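Local coordinates for protein thrombomodulin (Homo sapiens, PDB 1DX5) that acts as an endothelial cell-surface receptor and cofactor for thrombin in activating protein C, here represented by its EGF-like domains 4 to 6, at residues 36-39 with 40-43; 44-48 with 49-53. One frame throughout, in Å; residues are numbered along the deposited sequence.

From the N terminus, the chain leaves strand 32-35 and meets contact 1 first, where residues 36-39 turn back on 40-43 and close the loop between the two strands of the antiparallel hairpin 32-35/42-44 in EGF-like domain 4. Strand 42-44 then leads directly into contact 2, in which residues 44-48 fold against 49-53, the Cys-46 to Cys-51 disulfide closing a short loop that runs into strand 50-55 of the EGF-like domain 5 sheet. The two contacts are in series, neither nested nor crossed, with centres about 18 Å apart. Together they follow the passage from the fourth to the fifth domain, one held by a beta turn and the other by a disulfide.

Contact 1. Residues 36-39 with 40-43; sequences PHEP and HRCQ
Glu-38 and Arg-41 meet in a local turn contact, a type I beta turn spanning Glu-38 to Arg-41 in the loop of the antiparallel hairpin formed by strands 32-35 and 42-44 of EGF-like domain 4. The turn is closed by a backbone hydrogen bond from Arg-41 N to Glu-38 O, 2.7 Å long with an N-H...O angle of 154°. Pro-39 and His-40 occupy its two central positions, and the ring of Pro-39 restrains phi to a value that suits the first of them.

The side chains at the ends of the turn also pair, though loosely. Glu-38 bends back at chi2 (-80°), which brings its carboxylate beside the arginine chain. There OE2 of Glu-38 lies 3.4 Å from CD of Arg-41 and approaches the edge of the guanidinium near its plane, making a long salt bridge of 3.6 Å to NH1. The carboxylate and guanidinium planes are inclined by 52°, a poor match for a paired two-point bridge. Arg-41 NE also makes a weak, long ion pair with Glu-13, whose carboxylate accepts a hydrogen bond from Cys-42 N.

Two waters line the turn. One accepts from His-40 N and donates weakly to Glu-38 OE1; the other donates to Pro-39 O and, weakly, to Arg-41 O. The His-40 ring is held through NE2 by the hydroxyl of Tyr-24, while Cys-42 ties the returning strand to Cys-28 by a disulfide. At the far end of the contact Gln-43, with its chain extended beyond CG, crosses the Pro-36 ring at about a right angle, and its NE2 comes 3.6 Å from Pro-36 CD.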
# COMPACT_ATOMS: atom_id res chain seq x y z
N PRO E 36 -23.75 8.14 -16.08
CA PRO E 36 -24.76 7.31 -16.75
C PRO E 36 -25.88 6.79 -15.83
O PRO E 36 -27.05 6.91 -16.16
CB PRO E 36 -23.93 6.19 -17.37
CG PRO E 36 -22.64 6.91 -17.72
CD PRO E 36 -22.39 7.72 -16.46
N HIS E 37 -25.50 6.24 -14.68
CA HIS E 37 -26.47 5.70 -13.71
C HIS E 37 -27.02 6.76 -12.74
O HIS E 37 -27.89 6.46 -11.92
CB HIS E 37 -25.85 4.53 -12.95
CG HIS E 37 -25.62 3.31 -13.79
ND1 HIS E 37 -24.41 3.03 -14.37
CD2 HIS E 37 -26.46 2.33 -14.17
CE1 HIS E 37 -24.51 1.92 -15.08
NE2 HIS E 37 -25.75 1.47 -14.98
N GLU E 38 -26.52 7.98 -12.84
CA GLU E 38 -26.95 9.12 -12.01
C GLU E 38 -26.93 10.36 -12.91
O GLU E 38 -26.14 11.28 -12.68
CB GLU E 38 -25.98 9.33 -10.85
CG GLU E 38 -26.18 8.40 -9.68
CD GLU E 38 -27.39 8.86 -8.73
OE1 GLU E 38 -28.56 8.50 -9.02
OE2 GLU E 38 -27.10 9.57 -7.73
N PRO E 39 -27.83 10.42 -13.92
CA PRO E 39 -27.95 11.52 -14.89
C PRO E 39 -28.04 12.95 -14.37
O PRO E 39 -27.70 13.89 -15.09
CB PRO E 39 -29.17 11.12 -15.73
CG PRO E 39 -29.93 10.22 -14.82
CD PRO E 39 -28.89 9.42 -14.13
N HIS E 40 -28.46 13.10 -13.11
CA HIS E 40 -28.57 14.41 -12.50
C HIS E 40 -27.24 14.80 -11.86
O HIS E 40 -27.07 15.91 -11.35
CB HIS E 40 -29.68 14.43 -11.44
CG HIS E 40 -31.06 14.60 -12.01
ND1 HIS E 40 -31.69 13.63 -12.75
CD2 HIS E 40 -31.94 15.63 -11.93
CE1 HIS E 40 -32.89 14.05 -13.11
NE2 HIS E 40 -33.07 15.26 -12.62
N ARG E 41 -26.28 13.87 -11.89
CA ARG E 41 -24.97 14.12 -11.31
C ARG E 41 -23.84 14.16 -12.35
O ARG E 41 -24.00 13.71 -13.49
CB ARG E 41 -24.68 13.13 -10.18
CG ARG E 41 -25.49 13.42 -8.91
CD ARG E 41 -25.20 12.43 -7.79
NE ARG E 41 -23.78 12.42 -7.41
CZ ARG E 41 -23.02 11.33 -7.36
NH1 ARG E 41 -23.52 10.13 -7.66
NH2 ARG E 41 -21.74 11.43 -7.03
N CYS E 42 -22.70 14.72 -11.92
CA CYS E 42 -21.53 14.89 -12.76
C CYS E 42 -20.26 14.19 -12.26
O CYS E 42 -20.02 14.08 -11.05
CB CYS E 42 -21.21 16.37 -12.87
SG CYS E 42 -22.58 17.35 -13.53
N GLN E 43 -19.44 13.76 -13.21
CA GLN E 43 -18.17 13.12 -12.91
C GLN E 43 -17.19 13.53 -14.00
O GLN E 43 -17.54 13.64 -15.17
CB GLN E 43 -18.28 11.59 -12.82
CG GLN E 43 -18.69 10.92 -14.12
CD GLN E 43 -18.84 9.33 -13.98
OE1 GLN E 43 -18.64 8.86 -12.86
NE2 GLN E 43 -19.17 8.61 -15.05
O HOH W 1 -29.35 11.20 -10.81
O HOH W 2 -25.79 15.64 -14.74

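Contact 2. Residues 44-48 with 49-53; sequences MFCNQ and TACPA
Cys-46 and Cys-51 are joined across a tight loop by a disulfide of EGF-like domain 5, where the chain reverses into strand 50-55 of the antiparallel sheet. It is the first bridge of an uncrossed 1-2, 3-4, 5-6 pattern, unlike the 1-3, 2-4, 5-6 of a classical EGF domain. Cys-51 is the residue most enclosed by this contact. Its SG bonds to Cys-46 SG at 2.0 Å with a chi3 of 86°, close to the 90° that an unstrained disulfide prefers. The two cysteines reach the bridge differently: SG of Cys-46 extends opposite its own backbone N (chi1 -172°), whereas SG of Cys-51 lies beside its N. No hydrogen bond spans the two segments, so apart from the chain itself the disulfide is what ties them together.

Gln-48 sits at the tip of the reversal, next to Thr-49, its CB 3.9 Å from Ala-50 O. Its carbonyl oxygen takes a hydrogen bond from the hydroxyl of Tyr-69, which also touches the Cys-46 side chain. Strand 76-79 lies next to the returning strand in the sheet, with backbone bonds to Thr-49 and Cys-51.

Met-44 completes the packing at the open end of the loop. Its chain, extended beyond CG, reaches across to the returning strand, and the CE methyl sits against Cys-51 CB at 3.8 Å and comes to 3.0 Å from Pro-52 O.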
# COMPACT_ATOMS: atom_id res chain seq x y z
N MET E 44 -15.96 13.76 -13.58
CA MET E 44 -14.85 14.17 -14.44
C MET E 44 -14.49 13.15 -15.53
O MET E 44 -14.62 11.94 -15.34
CB MET E 44 -13.62 14.40 -13.55
CG MET E 44 -12.34 14.72 -14.28
SD MET E 44 -10.89 14.52 -13.24
CE MET E 44 -9.64 14.66 -14.47
N PHE E 45 -14.01 13.66 -16.66
CA PHE E 45 -13.53 12.81 -17.75
C PHE E 45 -12.22 13.42 -18.24
O PHE E 45 -11.90 14.56 -17.91
CB PHE E 45 -14.57 12.65 -18.89
CG PHE E 45 -14.76 13.89 -19.76
CD1 PHE E 45 -13.81 14.26 -20.71
CD2 PHE E 45 -15.93 14.64 -19.68
CE1 PHE E 45 -14.01 15.35 -21.55
CE2 PHE E 45 -16.14 15.73 -20.52
CZ PHE E 45 -15.18 16.09 -21.45
N CYS E 46 -11.42 12.63 -18.95
CA CYS E 46 -10.16 13.11 -19.51
C CYS E 46 -9.84 12.27 -20.75
O CYS E 46 -10.02 11.07 -20.74
CB CYS E 46 -9.01 13.00 -18.50
SG CYS E 46 -7.44 13.81 -19.01
N ASN E 47 -9.43 12.93 -21.83
CA ASN E 47 -9.09 12.21 -23.06
C ASN E 47 -7.67 12.52 -23.52
O ASN E 47 -7.33 12.30 -24.68
CB ASN E 47 -10.07 12.56 -24.18
CG ASN E 47 -11.58 12.25 -23.80
OD1 ASN E 47 -11.87 11.06 -23.63
ND2 ASN E 47 -12.44 13.24 -23.71
N GLN E 48 -6.84 12.96 -22.58
CA GLN E 48 -5.45 13.33 -22.86
C GLN E 48 -4.51 12.61 -21.90
O GLN E 48 -4.93 11.75 -21.15
CB GLN E 48 -5.27 14.83 -22.67
CG GLN E 48 -6.16 15.68 -23.55
CD GLN E 48 -6.00 17.22 -23.19
OE1 GLN E 48 -7.05 17.83 -22.99
NE2 GLN E 48 -4.78 17.75 -23.07
N THR E 49 -3.24 12.98 -21.95
CA THR E 49 -2.20 12.42 -21.08
C THR E 49 -2.53 12.76 -19.61
O THR E 49 -2.37 11.94 -18.71
CB THR E 49 -0.80 13.00 -21.46
OG1 THR E 49 -0.33 12.37 -22.66
CG2 THR E 49 0.22 12.76 -20.34
N ALA E 50 -3.02 13.96 -19.38
CA ALA E 50 -3.36 14.39 -18.04
C ALA E 50 -4.37 15.52 -18.08
O ALA E 50 -4.53 16.19 -19.10
CB ALA E 50 -2.11 14.83 -17.30
N CYS E 51 -5.12 15.65 -16.99
CA CYS E 51 -6.12 16.71 -16.80
C CYS E 51 -6.10 16.95 -15.29
O CYS E 51 -5.75 16.05 -14.53
CB CYS E 51 -7.54 16.24 -17.19
SG CYS E 51 -7.87 15.79 -18.93
N PRO E 52 -6.43 18.17 -14.84
CA PRO E 52 -6.45 18.45 -13.40
C PRO E 52 -7.44 17.52 -12.70
O PRO E 52 -8.47 17.19 -13.26
CB PRO E 52 -6.94 19.90 -13.34
CG PRO E 52 -6.41 20.47 -14.63
CD PRO E 52 -6.72 19.39 -15.62
N ALA E 53 -7.11 17.06 -11.50
CA ALA E 53 -8.00 16.18 -10.76
C ALA E 53 -9.23 16.91 -10.24
O ALA E 53 -9.23 18.13 -10.08
CB ALA E 53 -7.26 15.52 -9.59